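Local coordinates for protein UDP-N-acetylglucosamine 2-epimerase (Listeria monocytogenes, PDB 3OT5) that probably interconverts UDP-N-acetylglucosamine and UDP-N-acetylmannosamine by inverting the configuration at C2 of the sugar, at residues A[26-31]-A[54-59]; A[30-35]-A[45-50]; A[59-64]-A[78-83]. All coordinates share one frame; numbering follows the deposited sequence.

Interaction 1: A[26-31]-A[54-59]; sequences AKIKVM and PETFES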
loop_
_atom_site.group_PDB
_atom_site.type_symbol
_atom_site.label_atom_id
_atom_site.label_comp_id
_atom_site.label_asym_id
_atom_site.label_seq_id
_atom_site.Cartn_x
_atom_site.Cartn_y
_atom_site.Cartn_z
ATOM N N ALA A 26 -4.075 -33.496 -6.797
ATOM C CA ALA A 26 -3.050 -32.497 -7.229
ATOM C C ALA A 26 -3.496 -31.069 -6.904
ATOM O O ALA A 26 -4.571 -30.628 -7.327
ATOM C CB ALA A 26 -2.775 -32.632 -8.720
ATOM N N LYS A 27 -2.664 -30.350 -6.157
ATOM C CA LYS A 27 -2.971 -28.989 -5.788
ATOM C C LYS A 27 -2.322 -28.024 -6.768
ATOM O O LYS A 27 -1.464 -28.404 -7.573
ATOM C CB LYS A 27 -2.387 -28.651 -4.408
ATOM C CG LYS A 27 -2.727 -29.589 -3.269
ATOM C CD LYS A 27 -4.209 -29.688 -3.001
ATOM C CE LYS A 27 -4.451 -30.475 -1.719
ATOM N NZ LYS A 27 -3.780 -31.786 -1.769
ATOM N N ILE A 28 -2.740 -26.768 -6.676
ATOM C CA ILE A 28 -2.152 -25.703 -7.451
ATOM C C ILE A 28 -1.067 -25.173 -6.522
ATOM O O ILE A 28 -1.374 -24.615 -5.466
ATOM C CB ILE A 28 -3.153 -24.586 -7.773
ATOM C CG1 ILE A 28 -4.340 -25.159 -8.557
ATOM C CG2 ILE A 28 -2.462 -23.466 -8.562
ATOM C CD1 ILE A 28 -5.412 -24.133 -8.878
ATOM N N LYS A 29 0.199 -25.398 -6.871
ATOM C CA LYS A 29 1.282 -24.939 -6.023
ATOM C C LYS A 29 1.631 -23.515 -6.389
ATOM O O LYS A 29 2.114 -23.257 -7.474
ATOM C CB LYS A 29 2.506 -25.856 -6.123
ATOM C CG LYS A 29 3.635 -25.442 -5.176
ATOM C CD LYS A 29 4.719 -26.502 -5.106
ATOM C CE LYS A 29 5.723 -26.195 -4.011
ATOM N NZ LYS A 29 6.759 -27.247 -3.892
ATOM N N VAL A 30 1.350 -22.597 -5.473
ATOM C CA VAL A 30 1.608 -21.174 -5.671
ATOM C C VAL A 30 2.783 -20.719 -4.822
ATOM O O VAL A 30 2.793 -20.898 -3.604
ATOM C CB VAL A 30 0.426 -20.320 -5.260
ATOM C CG1 VAL A 30 0.740 -18.830 -5.520
ATOM C CG2 VAL A 30 -0.838 -20.747 -5.990
ATOM N N MET A 31 3.766 -20.129 -5.479
ATOM C CA MET A 31 4.945 -19.618 -4.830
ATOM C C MET A 31 4.822 -18.115 -4.805
ATOM O O MET A 31 4.818 -17.490 -5.844
ATOM C CB MET A 31 6.201 -20.028 -5.603
ATOM C CG MET A 31 7.463 -19.482 -5.014
ATOM S SD MET A 31 8.929 -20.014 -5.888
ATOM C CE MET A 31 8.863 -21.781 -5.592
ATOM N N PRO A 54 -6.677 -24.981 1.485
ATOM C CA PRO A 54 -5.626 -25.977 1.311
ATOM C C PRO A 54 -6.039 -27.185 0.477
ATOM O O PRO A 54 -5.169 -27.930 0.055
ATOM C CB PRO A 54 -5.323 -26.405 2.746
ATOM C CG PRO A 54 -6.615 -26.204 3.459
ATOM C CD PRO A 54 -7.160 -24.944 2.874
ATOM N N GLU A 55 -7.344 -27.401 0.263
ATOM C CA GLU A 55 -7.775 -28.524 -0.564
ATOM C C GLU A 55 -7.449 -28.245 -2.035
ATOM O O GLU A 55 -7.419 -29.170 -2.851
ATOM C CB GLU A 55 -9.273 -28.871 -0.424
ATOM C CG GLU A 55 -10.328 -27.826 -0.862
ATOM C CD GLU A 55 -10.593 -26.723 0.170
ATOM O OE1 GLU A 55 -9.719 -26.458 1.027
ATOM O OE2 GLU A 55 -11.698 -26.127 0.122
ATOM N N THR A 56 -7.212 -26.976 -2.355
ATOM C CA THR A 56 -6.915 -26.557 -3.712
ATOM C C THR A 56 -5.484 -26.094 -3.895
ATOM O O THR A 56 -4.852 -26.433 -4.876
ATOM C CB THR A 56 -7.773 -25.332 -4.106
ATOM O OG1 THR A 56 -9.162 -25.618 -3.929
ATOM C CG2 THR A 56 -7.502 -24.923 -5.545
ATOM N N PHE A 57 -4.988 -25.308 -2.941
ATOM C CA PHE A 57 -3.658 -24.733 -3.040
ATOM C C PHE A 57 -2.603 -25.225 -2.076
ATOM O O PHE A 57 -2.873 -25.613 -0.955
ATOM C CB PHE A 57 -3.736 -23.223 -2.819
ATOM C CG PHE A 57 -4.631 -22.498 -3.784
ATOM C CD1 PHE A 57 -4.204 -22.223 -5.068
ATOM C CD2 PHE A 57 -5.877 -22.028 -3.380
ATOM C CE1 PHE A 57 -5.014 -21.539 -5.946
ATOM C CE2 PHE A 57 -6.697 -21.341 -4.259
ATOM C CZ PHE A 57 -6.265 -21.089 -5.534
ATOM N N GLU A 58 -1.378 -25.153 -2.556
ATOM C CA GLU A 58 -0.195 -25.471 -1.794
ATOM C C GLU A 58 0.539 -24.121 -1.826
ATOM O O GLU A 58 0.817 -23.587 -2.896
ATOM C CB GLU A 58 0.585 -26.587 -2.465
ATOM C CG GLU A 58 1.851 -27.030 -1.728
ATOM C CD GLU A 58 2.454 -28.313 -2.301
ATOM O OE1 GLU A 58 1.738 -29.047 -3.036
ATOM O OE2 GLU A 58 3.637 -28.603 -1.990
ATOM N N SER A 59 0.773 -23.526 -0.664
ATOM C CA SER A 59 1.434 -22.225 -0.606
ATOM C C SER A 59 2.910 -22.303 -0.232
ATOM O O SER A 59 3.245 -22.817 0.809
ATOM C CB SER A 59 0.712 -21.322 0.390
ATOM O OG SER A 59 1.309 -20.043 0.433
HETATM O O HOH W 1 2.255 -18.680 -1.628
#
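Ile28 and Phe57 stand side by side on one face of the sheet, both pointing the same way, and the flank of the ring closes on the isoleucine: CD1 of Phe57 lies 3.7 Å from CB of Ile28. The ring owes this place to its first torsion, which sets CG anti to the carbonyl carbon (chi1 -58°) and brings the CD1–CE1 side alongside Ile28. There it also meets CG2 of Val30, at an oblique angle, while Ile28 O sits near the plane of the ring at its edge. CG2 of Thr56 rests over the centre of one ring face. Bulky, branched or aromatic groups suit this face because helices 37-51 and 380-392 pack on it, with Leu50 and Ile388 both touching Phe57.

The other face carries charge. The extended chains of Lys29 and Glu58 cross obliquely and share apolar contact along their methylenes before their ends form a long salt bridge, NZ of Lys29 to OE2 of Glu58 at 3.9 Å; the lysine's stronger salt bridge is to Glu113 OE1, which makes the pair with Glu58 a secondary one. Lys27, bent at chi2 and chi4, lays its CE 3.2 Å from the carbonyl O of Pro54, in the turn that leads into the second strand.

Between the two faces runs the backbone ladder. Ile28 N donates to Thr56 O (2.8 Å), Glu58 N to Ile28 O (3.0 Å) and Val30 N to Glu58 O (2.8 Å). A water then joins Val30 O to Ser59 OG. Successive strand residues point to alternate faces; two adjacent parallel strands linked through helix 37-51 form the first beta-alpha-beta unit of a Rossmann-type domain.

Interaction 2: A[30-35]-A[45-50]; sequences VMSIFG and PLVLAL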
loop_
_atom_site.group_PDB
_atom_site.type_symbol
_atom_site.label_atom_id
_atom_site.label_comp_id
_atom_site.label_asym_id
_atom_site.label_seq_id
_atom_site.Cartn_x
_atom_site.Cartn_y
_atom_site.Cartn_z
ATOM N N VAL A 30 1.350 -22.597 -5.473
ATOM C CA VAL A 30 1.608 -21.174 -5.671
ATOM C C VAL A 30 2.783 -20.719 -4.822
ATOM O O VAL A 30 2.793 -20.898 -3.604
ATOM C CB VAL A 30 0.426 -20.320 -5.260
ATOM C CG1 VAL A 30 0.740 -18.830 -5.520
ATOM C CG2 VAL A 30 -0.838 -20.747 -5.990
ATOM N N MET A 31 3.766 -20.129 -5.479
ATOM C CA MET A 31 4.945 -19.618 -4.830
ATOM C C MET A 31 4.822 -18.115 -4.805
ATOM O O MET A 31 4.818 -17.490 -5.844
ATOM C CB MET A 31 6.201 -20.028 -5.603
ATOM C CG MET A 31 7.463 -19.482 -5.014
ATOM S SD MET A 31 8.929 -20.014 -5.888
ATOM C CE MET A 31 8.863 -21.781 -5.592
ATOM N N SER A 32 4.715 -17.548 -3.609
ATOM C CA SER A 32 4.589 -16.106 -3.440
ATOM C C SER A 32 5.918 -15.552 -3.005
ATOM O O SER A 32 6.489 -15.983 -1.999
ATOM C CB SER A 32 3.508 -15.779 -2.419
ATOM O OG SER A 32 2.257 -16.256 -2.891
ATOM N N ILE A 33 6.421 -14.603 -3.777
ATOM C CA ILE A 33 7.699 -14.016 -3.488
ATOM C C ILE A 33 7.570 -12.592 -2.995
ATOM O O ILE A 33 6.895 -11.770 -3.618
ATOM C CB ILE A 33 8.569 -13.964 -4.756
ATOM C CG1 ILE A 33 8.689 -15.348 -5.384
ATOM C CG2 ILE A 33 9.950 -13.406 -4.434
ATOM C CD1 ILE A 33 9.486 -15.359 -6.654
ATOM N N PHE A 34 8.182 -12.307 -1.857
ATOM C CA PHE A 34 8.222 -10.931 -1.366
ATOM C C PHE A 34 9.583 -10.609 -0.752
ATOM O O PHE A 34 10.205 -11.442 -0.088
ATOM C CB PHE A 34 7.006 -10.516 -0.512
ATOM C CG PHE A 34 6.530 -11.545 0.470
ATOM C CD1 PHE A 34 7.002 -11.567 1.758
ATOM C CD2 PHE A 34 5.529 -12.435 0.110
ATOM C CE1 PHE A 34 6.520 -12.482 2.663
ATOM C CE2 PHE A 34 5.043 -13.348 0.998
ATOM C CZ PHE A 34 5.541 -13.378 2.283
ATOM N N GLY A 35 10.048 -9.400 -1.032
ATOM C CA GLY A 35 11.357 -8.957 -0.585
ATOM C C GLY A 35 11.459 -7.700 0.241
ATOM O O GLY A 35 12.563 -7.297 0.562
ATOM N N PRO A 45 -1.953 -11.093 2.854
ATOM C CA PRO A 45 -3.372 -11.410 2.723
ATOM C C PRO A 45 -3.642 -12.463 1.660
ATOM O O PRO A 45 -4.523 -13.303 1.815
ATOM C CB PRO A 45 -3.997 -10.071 2.301
ATOM C CG PRO A 45 -3.066 -9.067 2.698
ATOM C CD PRO A 45 -1.704 -9.681 2.558
ATOM N N LEU A 46 -2.885 -12.389 0.577
ATOM C CA LEU A 46 -3.006 -13.324 -0.521
ATOM C C LEU A 46 -2.544 -14.696 -0.025
ATOM O O LEU A 46 -3.186 -15.724 -0.295
ATOM C CB LEU A 46 -2.169 -12.821 -1.695
ATOM C CG LEU A 46 -2.343 -13.407 -3.093
ATOM C CD1 LEU A 46 -3.806 -13.354 -3.525
ATOM C CD2 LEU A 46 -1.455 -12.623 -4.067
ATOM N N VAL A 47 -1.452 -14.719 0.730
ATOM C CA VAL A 47 -0.958 -15.975 1.276
ATOM C C VAL A 47 -2.026 -16.553 2.218
ATOM O O VAL A 47 -2.320 -17.753 2.156
ATOM C CB VAL A 47 0.387 -15.816 1.993
ATOM C CG1 VAL A 47 0.786 -17.117 2.679
ATOM C CG2 VAL A 47 1.452 -15.371 0.999
ATOM N N LEU A 48 -2.605 -15.709 3.074
ATOM C CA LEU A 48 -3.678 -16.159 3.967
ATOM C C LEU A 48 -4.810 -16.788 3.175
ATOM O O LEU A 48 -5.273 -17.871 3.525
ATOM C CB LEU A 48 -4.266 -15.025 4.812
ATOM C CG LEU A 48 -3.459 -14.452 5.965
ATOM C CD1 LEU A 48 -4.317 -13.435 6.732
ATOM C CD2 LEU A 48 -3.006 -15.571 6.881
ATOM N N ALA A 49 -5.269 -16.096 2.131
ATOM C CA ALA A 49 -6.350 -16.596 1.275
ATOM C C ALA A 49 -6.029 -17.994 0.716
ATOM O O ALA A 49 -6.899 -18.873 0.668
ATOM C CB ALA A 49 -6.620 -15.631 0.148
ATOM N N LEU A 50 -4.789 -18.185 0.278
ATOM C CA LEU A 50 -4.341 -19.480 -0.235
ATOM C C LEU A 50 -4.395 -20.520 0.869
ATOM O O LEU A 50 -4.788 -21.663 0.640
ATOM C CB LEU A 50 -2.914 -19.394 -0.766
ATOM C CG LEU A 50 -2.704 -18.637 -2.073
ATOM C CD1 LEU A 50 -1.226 -18.266 -2.276
ATOM C CD2 LEU A 50 -3.241 -19.475 -3.230
#
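Apolar packing carries most of this contact, and its centre is Leu50 of the helix against Val30 of the strand. The two side chains cross at about a right angle, and the leucine fork uses both branches: CD1 of Leu50 lies 3.8 Å from CG1 of Val30, and CD2 of Leu50 lies 3.9 Å from CG2 of the same valine. A branched residue on each side lets two methyl pairs meet at once. One turn earlier, CG2 of Val47 meets the edge of the Phe34 ring, near the ring plane, with CE2 of Phe34 at 4.1 Å. Phe34 holds the ring there with CG between its backbone N and carbonyl carbon (chi1 42°), a crowded position that puts the ring edge against CG2 of Val47.

The polar component is slight. Ser32 lies between the two apolar pairs, its CB 4.0 Å from CG2 of Val47 and its OG at 4.1 Å from CD1 of Leu50, so the hydroxyl meets hydrocarbon on the helix side. A small side chain suits this place, because the CA atoms of Ser32 and Val47 are just 7.3 Å apart.

No hydrogen bond joins the two segments; the helix is bonded within itself, as by Leu50 N to Leu46 O, and the strand to its sheet neighbour, as by Ser32 to Thr60. The axes lie 10.0 Å apart and run nearly antiparallel, at 162°. This is how a helix returns across a parallel sheet in the beta-alpha-beta crossover of a Rossmann fold.

Interaction 3: A[59-64]-A[78-83]; sequences STVVIT and FDIKPD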
loop_
_atom_site.group_PDB
_atom_site.type_symbol
_atom_site.label_atom_id
_atom_site.label_comp_id
_atom_site.label_asym_id
_atom_site.label_seq_id
_atom_site.Cartn_x
_atom_site.Cartn_y
_atom_site.Cartn_z
ATOM N N SER A 59 0.773 -23.526 -0.664
ATOM C CA SER A 59 1.434 -22.225 -0.606
ATOM C C SER A 59 2.910 -22.303 -0.232
ATOM O O SER A 59 3.245 -22.817 0.809
ATOM C CB SER A 59 0.712 -21.322 0.390
ATOM O OG SER A 59 1.309 -20.043 0.433
ATOM N N THR A 60 3.785 -21.797 -1.102
ATOM C CA THR A 60 5.217 -21.767 -0.812
ATOM C C THR A 60 5.607 -20.299 -0.745
ATOM O O THR A 60 5.486 -19.569 -1.724
ATOM C CB THR A 60 6.078 -22.477 -1.871
ATOM O OG1 THR A 60 5.678 -23.849 -1.991
ATOM C CG2 THR A 60 7.562 -22.431 -1.478
ATOM N N VAL A 61 6.056 -19.860 0.418
ATOM C CA VAL A 61 6.464 -18.478 0.597
ATOM C C VAL A 61 7.970 -18.392 0.581
ATOM O O VAL A 61 8.654 -19.072 1.361
ATOM C CB VAL A 61 5.935 -17.910 1.896
ATOM C CG1 VAL A 61 6.579 -16.559 2.181
ATOM C CG2 VAL A 61 4.391 -17.822 1.843
ATOM N N VAL A 62 8.467 -17.543 -0.315
ATOM C CA VAL A 62 9.881 -17.324 -0.512
ATOM C C VAL A 62 10.229 -15.871 -0.193
ATOM O O VAL A 62 9.665 -14.940 -0.783
ATOM C CB VAL A 62 10.270 -17.601 -1.987
ATOM C CG1 VAL A 62 11.774 -17.430 -2.177
ATOM C CG2 VAL A 62 9.812 -19.000 -2.413
ATOM N N ILE A 63 11.151 -15.683 0.740
ATOM C CA ILE A 63 11.595 -14.355 1.119
ATOM C C ILE A 63 12.922 -14.029 0.446
ATOM O O ILE A 63 13.826 -14.872 0.370
ATOM C CB ILE A 63 11.786 -14.234 2.638
ATOM C CG1 ILE A 63 10.499 -14.609 3.376
ATOM C CG2 ILE A 63 12.198 -12.823 3.008
ATOM C CD1 ILE A 63 10.635 -14.471 4.890
ATOM N N THR A 64 13.020 -12.797 -0.038
ATOM C CA THR A 64 14.211 -12.275 -0.703
ATOM C C THR A 64 14.393 -10.829 -0.254
ATOM O O THR A 64 14.285 -9.906 -1.064
ATOM C CB THR A 64 14.073 -12.296 -2.247
ATOM O OG1 THR A 64 12.882 -11.598 -2.628
ATOM C CG2 THR A 64 14.008 -13.716 -2.777
ATOM N N PHE A 78 0.442 -12.134 10.464
ATOM C CA PHE A 78 -0.359 -12.954 9.554
ATOM C C PHE A 78 -0.152 -14.456 9.799
ATOM O O PHE A 78 -0.759 -15.287 9.121
ATOM C CB PHE A 78 -0.026 -12.599 8.095
ATOM C CG PHE A 78 -0.521 -11.241 7.670
ATOM C CD1 PHE A 78 -1.684 -11.117 6.922
ATOM C CD2 PHE A 78 0.163 -10.087 8.027
ATOM C CE1 PHE A 78 -2.152 -9.871 6.530
ATOM C CE2 PHE A 78 -0.299 -8.836 7.637
ATOM C CZ PHE A 78 -1.459 -8.728 6.891
ATOM N N ASP A 79 0.689 -14.794 10.777
ATOM C CA ASP A 79 0.994 -16.184 11.109
ATOM C C ASP A 79 1.396 -16.923 9.832
ATOM O O ASP A 79 0.748 -17.878 9.409
ATOM C CB ASP A 79 -0.204 -16.855 11.785
ATOM C CG ASP A 79 0.138 -18.209 12.366
ATOM O OD1 ASP A 79 1.281 -18.672 12.176
ATOM O OD2 ASP A 79 -0.737 -18.808 13.029
ATOM N N ILE A 80 2.466 -16.439 9.220
ATOM C CA ILE A 80 2.991 -16.984 7.982
ATOM C C ILE A 80 4.396 -17.494 8.180
ATOM O O ILE A 80 5.315 -16.726 8.445
ATOM C CB ILE A 80 3.036 -15.911 6.874
ATOM C CG1 ILE A 80 1.624 -15.550 6.423
ATOM C CG2 ILE A 80 3.819 -16.410 5.675
ATOM C CD1 ILE A 80 1.577 -14.496 5.325
ATOM N N LYS A 81 4.558 -18.800 8.060
ATOM C CA LYS A 81 5.854 -19.407 8.195
ATOM C C LYS A 81 6.441 -19.357 6.795
ATOM O O LYS A 81 5.866 -19.938 5.883
ATOM C CB LYS A 81 5.714 -20.864 8.635
ATOM C CG LYS A 81 4.826 -21.105 9.860
ATOM C CD LYS A 81 5.356 -20.465 11.129
ATOM C CE LYS A 81 4.458 -20.826 12.315
ATOM N NZ LYS A 81 4.938 -20.274 13.615
ATOM N N PRO A 82 7.559 -18.632 6.598
ATOM C CA PRO A 82 8.145 -18.595 5.259
ATOM C C PRO A 82 8.810 -19.936 4.943
ATOM O O PRO A 82 9.454 -20.512 5.814
ATOM C CB PRO A 82 9.178 -17.480 5.362
ATOM C CG PRO A 82 9.579 -17.469 6.784
ATOM C CD PRO A 82 8.364 -17.872 7.572
ATOM N N ASP A 83 8.656 -20.432 3.719
ATOM C CA ASP A 83 9.237 -21.731 3.353
ATOM C C ASP A 83 10.716 -21.654 2.964
ATOM O O ASP A 83 11.508 -22.528 3.318
ATOM C CB ASP A 83 8.436 -22.397 2.225
ATOM C CG ASP A 83 6.981 -22.622 2.595
ATOM O OD1 ASP A 83 6.566 -23.798 2.684
ATOM O OD2 ASP A 83 6.263 -21.630 2.856
#
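The carboxylate of Asp83 is approached from above its plane: Val61 N donates to OD2 of Asp83 over 3.0 Å in a nearly straight bond. The donor stands 54° out of the carboxylate plane. The acid also gives its own backbone N to Val61 O (2.7 Å), which it meets in the carbonyl plane on a lone pair, though the bond is bent to 132° at the hydrogen. Aspartate suits this position because its short side chain, with CG anti to the carbonyl carbon, folds back so that OD2 takes Val61 N while its backbone N takes Val61 O, and one residue grips both. Its CB rests against CG2 of Thr60 at 3.8 Å.

The pyrrolidine ring of Pro82 packs obliquely against Ile63, whose CD1 lies only 3.4 Å from CB of Pro82, a tight contact. The side chains of Ile80 and Val61 cross at about a right angle, their CG2 atoms 4.1 Å apart. The loop passes the strand roughly perpendicular to it. It leaves helix 72-77 through a Schellman motif at Asp79, and Leu75 of that helix touches Ile63, Ile80 and Pro82; Ile80 also touches Ala44 of helix 37-51. Beyond Asp83 the chain enters strand 84-85, the outermost neighbour of strand 57-63.

How the interactions relate
All three contacts belong to one end of the seven-stranded parallel sheet, on the same side of the chain's centre. Interaction 1 pairs strands 28-34 and 57-63, interaction 2 lays helix 37-51 on the first of these, and interaction 3 brings the loop before strand 84-85 to the second. Interactions 1 and 2 start from the same strand, sharing Val30 and Met31, with centres about 11 Å apart; interaction 3 follows along the chain, its centre about 7 Å from that of interaction 2 and about 14 Å from that of interaction 1. Leu50 on Phe57 and Phe34 on Val61 join neighbouring contacts. Together they build this flank of the N-terminal Rossmann-type domain outward, from strand 28-34 to edge strand 84-85.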